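PDB 4FC4: nitrite transporter NirC from Salmonella enterica subsp. enterica serovar Typhimurium, which carries nitrite in both directions, uptake and export, across the bacterial cytoplasmic membrane as a channel of the formate/nitrite transporter family. Local coordinates for residues 77-82 with 197-202; 86-91 with 241-246; 136-141 with 202-207. All blocks are in the same frame, centred on the assembly; numbering follows the deposited sequence.

Contact 1 of 3, residues 77-82 with 197-202; sequences SELFTG and HSVANM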
loop_
_atom_site.group_PDB
_atom_site.type_symbol
_atom_site.label_atom_id
_atom_site.label_comp_id
_atom_site.label_asym_id
_atom_site.label_seq_id
_atom_site.Cartn_x
_atom_site.Cartn_y
_atom_site.Cartn_z
ATOM N N SER B 77 -2.612 24.713 -3.300
ATOM C CA SER B 77 -3.853 25.491 -3.537
ATOM C C SER B 77 -4.330 26.168 -2.221
ATOM O O SER B 77 -3.700 26.034 -1.203
ATOM C CB SER B 77 -4.917 24.548 -4.058
ATOM O OG SER B 77 -5.176 23.567 -3.076
ATOM N N GLU B 78 -5.454 26.860 -2.212
ATOM C CA GLU B 78 -5.985 27.377 -0.920
ATOM C C GLU B 78 -7.398 26.878 -0.596
ATOM O O GLU B 78 -8.311 27.113 -1.353
ATOM C CB GLU B 78 -5.901 28.909 -0.856
ATOM C CG GLU B 78 -4.490 29.403 -1.144
ATOM C CD GLU B 78 -3.464 29.148 -0.010
ATOM O OE1 GLU B 78 -3.850 28.819 1.148
ATOM O OE2 GLU B 78 -2.240 29.360 -0.247
ATOM N N LEU B 79 -7.551 26.172 0.516
ATOM C CA LEU B 79 -8.770 25.461 0.853
ATOM C C LEU B 79 -9.372 26.140 2.054
ATOM O O LEU B 79 -8.732 26.293 3.085
ATOM C CB LEU B 79 -8.455 23.977 1.191
ATOM C CG LEU B 79 -9.664 23.030 1.393
ATOM C CD1 LEU B 79 -10.622 23.101 0.198
ATOM C CD2 LEU B 79 -9.251 21.556 1.716
ATOM N N PHE B 80 -10.623 26.562 1.926
ATOM C CA PHE B 80 -11.234 27.335 2.979
ATOM C C PHE B 80 -11.217 26.546 4.295
ATOM O O PHE B 80 -10.961 27.141 5.353
ATOM C CB PHE B 80 -12.657 27.783 2.599
ATOM C CG PHE B 80 -13.551 28.006 3.793
ATOM C CD1 PHE B 80 -14.261 26.929 4.358
ATOM C CD2 PHE B 80 -13.650 29.278 4.386
ATOM C CE1 PHE B 80 -15.065 27.130 5.480
ATOM C CE2 PHE B 80 -14.443 29.474 5.516
ATOM C CZ PHE B 80 -15.157 28.409 6.060
ATOM N N THR B 81 -11.466 25.227 4.244
ATOM C CA THR B 81 -11.641 24.470 5.495
ATOM C C THR B 81 -10.342 24.396 6.267
ATOM O O THR B 81 -10.346 24.351 7.479
ATOM C CB THR B 81 -12.252 23.065 5.274
ATOM O OG1 THR B 81 -11.483 22.382 4.282
ATOM C CG2 THR B 81 -13.723 23.199 4.783
ATOM N N GLY B 82 -9.217 24.433 5.559
ATOM C CA GLY B 82 -7.887 24.407 6.196
ATOM C C GLY B 82 -7.560 25.808 6.706
ATOM O O GLY B 82 -6.955 25.959 7.773
ATOM N N HIS B 197 -18.525 17.891 4.041
ATOM C CA HIS B 197 -17.431 18.816 3.700
ATOM C C HIS B 197 -17.997 19.929 2.864
ATOM O O HIS B 197 -18.581 19.667 1.830
ATOM C CB HIS B 197 -16.265 18.068 2.978
ATOM C CG HIS B 197 -15.023 18.915 2.806
ATOM N ND1 HIS B 197 -14.597 19.318 1.613
ATOM C CD2 HIS B 197 -14.146 19.488 3.765
ATOM C CE1 HIS B 197 -13.493 20.129 1.771
ATOM N NE2 HIS B 197 -13.211 20.201 3.093
ATOM N N SER B 198 -17.936 21.164 3.358
ATOM C CA SER B 198 -18.561 22.351 2.680
ATOM C C SER B 198 -18.099 22.522 1.201
ATOM O O SER B 198 -18.920 22.517 0.278
ATOM C CB SER B 198 -18.305 23.633 3.484
ATOM O OG SER B 198 -16.902 23.968 3.482
ATOM N N VAL B 199 -16.792 22.631 0.981
ATOM C CA VAL B 199 -16.234 22.761 -0.388
ATOM C C VAL B 199 -16.534 21.522 -1.252
ATOM O O VAL B 199 -16.909 21.620 -2.425
ATOM C CB VAL B 199 -14.718 23.095 -0.343
ATOM C CG1 VAL B 199 -14.117 23.194 -1.722
ATOM C CG2 VAL B 199 -14.486 24.405 0.403
ATOM N N ALA B 200 -16.380 20.341 -0.700
ATOM C CA ALA B 200 -16.712 19.139 -1.500
ATOM C C ALA B 200 -18.214 19.127 -1.882
ATOM O O ALA B 200 -18.569 18.668 -2.959
ATOM C CB ALA B 200 -16.329 17.855 -0.766
ATOM N N ASN B 201 -19.087 19.642 -1.014
ATOM C CA ASN B 201 -20.510 19.692 -1.326
ATOM C C ASN B 201 -20.791 20.638 -2.490
ATOM O O ASN B 201 -21.654 20.372 -3.314
ATOM C CB ASN B 201 -21.369 20.077 -0.105
ATOM C CG ASN B 201 -21.509 18.955 0.942
ATOM O OD1 ASN B 201 -22.143 19.180 2.008
ATOM N ND2 ASN B 201 -20.921 17.786 0.694
ATOM N N MET B 202 -20.034 21.725 -2.563
ATOM C CA MET B 202 -20.132 22.686 -3.664
ATOM C C MET B 202 -20.073 21.993 -5.022
ATOM O O MET B 202 -20.905 22.299 -5.883
ATOM C CB MET B 202 -19.022 23.749 -3.610
ATOM C CG MET B 202 -19.032 24.653 -2.395
ATOM S SD MET B 202 -17.524 25.656 -2.247
ATOM C CE MET B 202 -17.900 26.555 -0.754
#
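Thr81 comes slantwise onto His197, its hydroxyl at the edge of the imidazole, near the ring plane, and makes the one hydrogen bond between 77-82 and 197-202: Thr81 OG1 to His197 NE2, 3.0 Å, with either able to donate. Chi1 of Thr81 is 52°, which sets OG1 between the backbone N and the carbonyl carbon and leaves CG2 anti to the carbonyl carbon, its methyl 3.5 Å from Ser198 OG and also against the imidazole. The other ring nitrogen, His197 ND1, accepts the Ala200 N-H at 3.1 Å, a fairly bent bond of 147° whose donor sits 34° out of the ring plane. This caps the start of helix 198-209. Beside the polar pair runs an apolar one. Leu79 meets Val199 at an angle, its CD1 touching both methyls, 4.0 Å from Val199 CG1, while Leu79 CD2 comes up to the imidazole edge. Phe80 contributes less: Ser198 OG comes obliquely to its ring, 4.1 Å from Phe80 CD1. Asn112 accepts from Phe80 N and donates to Glu78 O, while Asn233 accepts from Ser198 N, so side chains of neighbouring helices hold both helix starts.

Two interrupted membrane helices, 67-75/80-93 and 177-192/198-209, thus meet at their breaks close to the centre of the chain, as in other formate/nitrite channels, where a threonine and a histidine face each other on the transport path. The imidazole has a bond at each nitrogen, which should restrain its rotation, a polar spot set beside the apolar Leu79-Val199 pair.

Contact 2 of 3, residues 86-91 with 241-246; sequences FLTLGV and MGLGYW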
loop_
_atom_site.group_PDB
_atom_site.type_symbol
_atom_site.label_atom_id
_atom_site.label_comp_id
_atom_site.label_asym_id
_atom_site.label_seq_id
_atom_site.Cartn_x
_atom_site.Cartn_y
_atom_site.Cartn_z
ATOM N N PHE B 86 -5.630 27.389 10.055
ATOM C CA PHE B 86 -4.358 28.087 9.877
ATOM C C PHE B 86 -4.468 29.494 10.454
ATOM O O PHE B 86 -3.604 29.979 11.255
ATOM C CB PHE B 86 -3.956 28.162 8.374
ATOM C CG PHE B 86 -3.449 26.855 7.776
ATOM C CD1 PHE B 86 -2.363 26.161 8.335
ATOM C CD2 PHE B 86 -4.043 26.321 6.615
ATOM C CE1 PHE B 86 -1.890 24.962 7.756
ATOM C CE2 PHE B 86 -3.583 25.126 6.038
ATOM C CZ PHE B 86 -2.518 24.441 6.612
ATOM N N LEU B 87 -5.543 30.159 10.023
ATOM C CA LEU B 87 -5.784 31.532 10.396
ATOM C C LEU B 87 -6.020 31.677 11.890
ATOM O O LEU B 87 -5.619 32.668 12.477
ATOM C CB LEU B 87 -6.913 32.123 9.568
ATOM C CG LEU B 87 -6.682 32.074 8.051
ATOM C CD1 LEU B 87 -7.805 32.808 7.350
ATOM C CD2 LEU B 87 -5.365 32.728 7.654
ATOM N N THR B 88 -6.607 30.664 12.514
ATOM C CA THR B 88 -6.877 30.709 13.946
ATOM C C THR B 88 -5.540 30.765 14.690
ATOM O O THR B 88 -5.305 31.695 15.519
ATOM C CB THR B 88 -7.720 29.483 14.390
ATOM O OG1 THR B 88 -9.074 29.677 13.949
ATOM C CG2 THR B 88 -7.687 29.299 15.907
ATOM N N LEU B 89 -4.682 29.789 14.373
ATOM C CA LEU B 89 -3.337 29.702 14.912
ATOM C C LEU B 89 -2.562 30.965 14.599
ATOM O O LEU B 89 -1.788 31.431 15.434
ATOM C CB LEU B 89 -2.602 28.431 14.401
ATOM C CG LEU B 89 -3.224 27.158 15.000
ATOM C CD1 LEU B 89 -2.654 25.868 14.437
ATOM C CD2 LEU B 89 -3.041 27.161 16.511
ATOM N N GLY B 90 -2.757 31.532 13.411
ATOM C CA GLY B 90 -2.136 32.834 13.057
ATOM C C GLY B 90 -2.558 33.980 13.973
ATOM O O GLY B 90 -1.697 34.743 14.472
ATOM N N VAL B 91 -3.864 34.088 14.240
ATOM C CA VAL B 91 -4.352 35.129 15.185
ATOM C C VAL B 91 -3.754 34.872 16.568
ATOM O O VAL B 91 -3.225 35.784 17.200
ATOM C CB VAL B 91 -5.913 35.209 15.227
ATOM C CG1 VAL B 91 -6.395 36.155 16.313
ATOM C CG2 VAL B 91 -6.475 35.619 13.856
ATOM N N MET B 241 -9.305 22.154 16.591
ATOM C CA MET B 241 -7.936 22.028 16.119
ATOM C C MET B 241 -7.116 23.255 16.474
ATOM O O MET B 241 -6.148 23.149 17.230
ATOM C CB MET B 241 -7.841 21.640 14.627
ATOM C CG MET B 241 -8.314 20.220 14.320
ATOM S SD MET B 241 -7.239 18.928 14.947
ATOM C CE MET B 241 -5.800 19.177 13.888
ATOM N N GLY B 242 -7.511 24.417 15.982
ATOM C CA GLY B 242 -6.772 25.650 16.285
ATOM C C GLY B 242 -6.626 25.888 17.773
ATOM O O GLY B 242 -5.497 25.940 18.337
ATOM N N LEU B 243 -7.763 26.032 18.436
ATOM C CA LEU B 243 -7.724 26.382 19.836
ATOM C C LEU B 243 -7.339 25.164 20.651
ATOM O O LEU B 243 -6.597 25.287 21.603
ATOM C CB LEU B 243 -9.055 26.970 20.276
ATOM C CG LEU B 243 -9.111 28.460 20.556
ATOM C CD1 LEU B 243 -8.368 29.269 19.510
ATOM C CD2 LEU B 243 -10.559 28.927 20.724
ATOM N N GLY B 244 -7.811 23.984 20.244
ATOM C CA GLY B 244 -7.369 22.717 20.865
ATOM C C GLY B 244 -5.860 22.594 21.019
ATOM O O GLY B 244 -5.339 22.446 22.127
ATOM N N TYR B 245 -5.147 22.694 19.906
ATOM C CA TYR B 245 -3.692 22.499 19.960
ATOM C C TYR B 245 -2.935 23.663 20.588
ATOM O O TYR B 245 -1.926 23.462 21.280
ATOM C CB TYR B 245 -3.118 22.065 18.625
ATOM C CG TYR B 245 -3.260 20.553 18.418
ATOM C CD1 TYR B 245 -2.463 19.676 19.146
ATOM C CD2 TYR B 245 -4.144 20.017 17.472
ATOM C CE1 TYR B 245 -2.533 18.298 18.980
ATOM C CE2 TYR B 245 -4.213 18.611 17.275
ATOM C CZ TYR B 245 -3.414 17.770 18.064
ATOM O OH TYR B 245 -3.437 16.418 17.976
ATOM N N TRP B 246 -3.471 24.865 20.407
ATOM C CA TRP B 246 -2.983 26.028 21.138
ATOM C C TRP B 246 -2.963 25.805 22.636
ATOM O O TRP B 246 -1.938 25.980 23.255
ATOM C CB TRP B 246 -3.749 27.296 20.781
ATOM C CG TRP B 246 -3.133 28.500 21.447
ATOM C CD1 TRP B 246 -3.542 29.127 22.633
ATOM C CD2 TRP B 246 -1.937 29.248 21.007
ATOM N NE1 TRP B 246 -2.721 30.173 22.928
ATOM C CE2 TRP B 246 -1.728 30.298 21.998
ATOM C CE3 TRP B 246 -1.055 29.149 19.928
ATOM C CZ2 TRP B 246 -0.681 31.220 21.889
ATOM C CZ3 TRP B 246 0.011 30.073 19.835
ATOM C CH2 TRP B 246 0.183 31.096 20.795
#
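Gly242 O is the polar atom that takes the crowding here: the Trp246 N-H of its own helix bonds to it at 3.1 Å, and from the other helix the methyl Leu89 CD2 presses to 3.3 Å of the same oxygen, a van der Waals touch. Leu89 gets there because its CG lies anti to the carbonyl carbon, chi1 -69°, carrying a side chain that leaves the backbone obliquely over to Gly242. The same methyl continues to Trp246, lying 4.3 Å from Trp246 CB.

One residue earlier, Thr88, whose CB points at the other helix, sets its methyl against Gly242, with Thr88 CG2 3.8 Å from Gly242 CA. Thr88 CG2 also meets Leu243 CD1 at 3.7 Å, the two side chains crossing at about a right angle. With CG2 anti to its backbone N, Thr88 turns OG1 back to its own helix, where it bonds to Thr84 O; the hydroxyl is thus satisfied and only the methyl meets Gly242 and Leu243. Because Gly242 carries no side chain, the backbones come close, 5.5 Å from Leu89 CA to Gly242 CA, at the wider pi-type turn at 241-243 in helix 219-248.

Away from this interface, Tyr245 OH bonds to Gly76 O and Tyr37 OH of a neighbouring subunit, so the last membrane helix touches its partner in the pentamer as well. The two short segments cross at -44°, running broadly the same way: a close helix pair seated on a glycine, joining the second half of a broken membrane helix to the final helix of the aquaporin-like formate/nitrite transporter fold.

Contact 3 of 3, residues 136-141 with 202-207; sequences SIVHSV and MTLFAL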
loop_
_atom_site.group_PDB
_atom_site.type_symbol
_atom_site.label_atom_id
_atom_site.label_comp_id
_atom_site.label_asym_id
_atom_site.label_seq_id
_atom_site.Cartn_x
_atom_site.Cartn_y
_atom_site.Cartn_z
ATOM N N SER B 136 -29.375 8.681 -10.790
ATOM C CA SER B 136 -28.014 8.873 -10.355
ATOM C C SER B 136 -27.862 9.232 -8.858
ATOM O O SER B 136 -28.580 10.129 -8.326
ATOM C CB SER B 136 -27.339 9.966 -11.197
ATOM O OG SER B 136 -26.080 10.411 -10.621
ATOM N N ILE B 137 -26.861 8.613 -8.220
ATOM C CA ILE B 137 -26.608 8.901 -6.812
ATOM C C ILE B 137 -26.215 10.354 -6.564
ATOM O O ILE B 137 -26.385 10.840 -5.446
ATOM C CB ILE B 137 -25.635 7.898 -6.098
ATOM C CG1 ILE B 137 -24.198 7.980 -6.625
ATOM C CG2 ILE B 137 -26.187 6.475 -6.228
ATOM C CD1 ILE B 137 -23.155 7.357 -5.654
ATOM N N VAL B 138 -25.680 11.020 -7.584
ATOM C CA VAL B 138 -25.430 12.465 -7.535
ATOM C C VAL B 138 -26.730 13.167 -7.169
ATOM O O VAL B 138 -26.737 14.021 -6.281
ATOM C CB VAL B 138 -24.794 13.021 -8.868
ATOM C CG1 VAL B 138 -25.055 14.509 -9.118
ATOM C CG2 VAL B 138 -23.281 12.772 -8.928
ATOM N N HIS B 139 -27.837 12.793 -7.800
ATOM C CA HIS B 139 -29.151 13.434 -7.461
ATOM C C HIS B 139 -29.751 13.027 -6.146
ATOM O O HIS B 139 -30.231 13.902 -5.408
ATOM C CB HIS B 139 -30.153 13.314 -8.588
ATOM C CG HIS B 139 -29.618 13.832 -9.873
ATOM N ND1 HIS B 139 -29.643 13.119 -11.013
ATOM C CD2 HIS B 139 -28.916 15.003 -10.153
ATOM C CE1 HIS B 139 -29.034 13.821 -11.987
ATOM N NE2 HIS B 139 -28.595 14.977 -11.461
ATOM N N SER B 140 -29.702 11.736 -5.799
ATOM C CA SER B 140 -30.331 11.335 -4.562
ATOM C C SER B 140 -29.485 11.788 -3.353
ATOM O O SER B 140 -30.017 12.222 -2.325
ATOM C CB SER B 140 -30.661 9.861 -4.561
ATOM O OG SER B 140 -29.499 9.109 -4.775
ATOM N N VAL B 141 -28.165 11.765 -3.477
ATOM C CA VAL B 141 -27.328 12.217 -2.343
ATOM C C VAL B 141 -27.384 13.749 -2.147
ATOM O O VAL B 141 -27.499 14.210 -1.019
ATOM C CB VAL B 141 -25.880 11.647 -2.422
ATOM C CG1 VAL B 141 -24.990 12.136 -1.275
ATOM C CG2 VAL B 141 -25.959 10.155 -2.391
ATOM N N MET B 202 -20.034 21.725 -2.563
ATOM C CA MET B 202 -20.132 22.686 -3.664
ATOM C C MET B 202 -20.073 21.993 -5.022
ATOM O O MET B 202 -20.905 22.299 -5.883
ATOM C CB MET B 202 -19.022 23.749 -3.610
ATOM C CG MET B 202 -19.032 24.653 -2.395
ATOM S SD MET B 202 -17.524 25.656 -2.247
ATOM C CE MET B 202 -17.900 26.555 -0.754
ATOM N N THR B 203 -19.120 21.082 -5.226
ATOM C CA THR B 203 -19.044 20.375 -6.500
ATOM C C THR B 203 -20.277 19.453 -6.653
ATOM O O THR B 203 -20.913 19.377 -7.703
ATOM C CB THR B 203 -17.715 19.568 -6.684
ATOM O OG1 THR B 203 -16.604 20.464 -6.862
ATOM C CG2 THR B 203 -17.790 18.726 -7.953
ATOM N N LEU B 204 -20.634 18.738 -5.593
ATOM C CA LEU B 204 -21.747 17.809 -5.707
ATOM C C LEU B 204 -22.984 18.602 -6.095
ATOM O O LEU B 204 -23.742 18.194 -7.003
ATOM C CB LEU B 204 -21.984 17.077 -4.403
ATOM C CG LEU B 204 -23.138 16.106 -4.553
ATOM C CD1 LEU B 204 -22.816 14.968 -5.531
ATOM C CD2 LEU B 204 -23.454 15.638 -3.151
ATOM N N PHE B 205 -23.183 19.736 -5.412
ATOM C CA PHE B 205 -24.361 20.521 -5.660
ATOM C C PHE B 205 -24.419 21.034 -7.072
ATOM O O PHE B 205 -25.511 21.128 -7.641
ATOM C CB PHE B 205 -24.545 21.630 -4.635
ATOM C CG PHE B 205 -24.876 21.122 -3.241
ATOM C CD1 PHE B 205 -25.724 20.062 -3.057
ATOM C CD2 PHE B 205 -24.314 21.704 -2.111
ATOM C CE1 PHE B 205 -26.013 19.590 -1.780
ATOM C CE2 PHE B 205 -24.607 21.244 -0.831
ATOM C CZ PHE B 205 -25.456 20.181 -0.666
ATOM N N ALA B 206 -23.248 21.298 -7.672
ATOM C CA ALA B 206 -23.211 21.932 -8.990
ATOM C C ALA B 206 -23.502 20.833 -10.041
ATOM O O ALA B 206 -24.312 21.020 -10.990
ATOM C CB ALA B 206 -21.887 22.675 -9.209
ATOM N N LEU B 207 -22.896 19.676 -9.828
ATOM C CA LEU B 207 -23.138 18.494 -10.642
ATOM C C LEU B 207 -24.620 18.092 -10.689
ATOM O O LEU B 207 -25.173 17.851 -11.757
ATOM C CB LEU B 207 -22.340 17.326 -10.060
ATOM C CG LEU B 207 -20.832 17.326 -10.272
ATOM C CD1 LEU B 207 -20.271 16.126 -9.540
ATOM C CD2 LEU B 207 -20.463 17.328 -11.769
#
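Apolar helix-on-helix packing joins Val138 and Val141, on the short helix 137-147, to Leu204 and Leu207 in the second half of helix 198-209; the centre of the contact lies about 15 Å from the centre of the chain. Val138 and Leu204 carry most of it, and the two methyls of Val138 are divided between two leucines. Its CG1, anti to the backbone N at chi1 155°, comes across Leu207 at about a right angle, 4.0 Å from Val138 CG1 to Leu207 CB, and is marginally nearer that residue's carbonyl carbon. The other methyl, Val138 CG2, meets Leu204 CD1 at 4.1 Å, and the two side chains lie alongside one another, running opposite ways. Leu204 divides its methyls in turn: CD1 to Val138, and Leu204 CD2 to Val141 CG1 at 4.3 Å, one turn further on.

The axes of the short segments 137-141 and 202-207 cross at -113° and come within 9.4 Å. In the formate/nitrite transporter fold this is where a short helix, which falls between membrane helices 98-125 and 150-172 in the sequence, lays itself across the far half of the broken helix 177-192/198-209, probably on the periplasmic side. Phe46 of helix 24-51 packs on Val138, Val141 and Leu204 alike, adding a third helix to the apolar cluster.

Polar groups hold the short helix at its start. Ser136 is its N-cap: Ser136 OG accepts the Val138 N-H at 3.1 Å, with an angle of 139°, and also bonds to Leu130 O, while Ile137 N donates to Asn50 OD1. The His139 ring only skirts Leu207; its ND1 makes a weak hydrogen bond to Val133 O.

Overall arrangement
Contacts 1 and 3 both use helix 198-209, their centres about 16 Å apart; contact 1 holds its first turn at the middle of the chain, contact 3 its later turns. Contact 2 draws on helix 80-93, as contact 1 does, but lies on the opposite side of the chain's centre from contact 3, about 32 Å from it centre to centre. All three are largely buried, though at contacts 2 and 3 some of the touching residues are partly exposed. The chemistry follows the place: at the centre a hydrogen bond joins the segments beside an apolar pair, whereas the outer two rely on methyl packing, contact 2 on a close glycine seat and contact 3 on branched side chains.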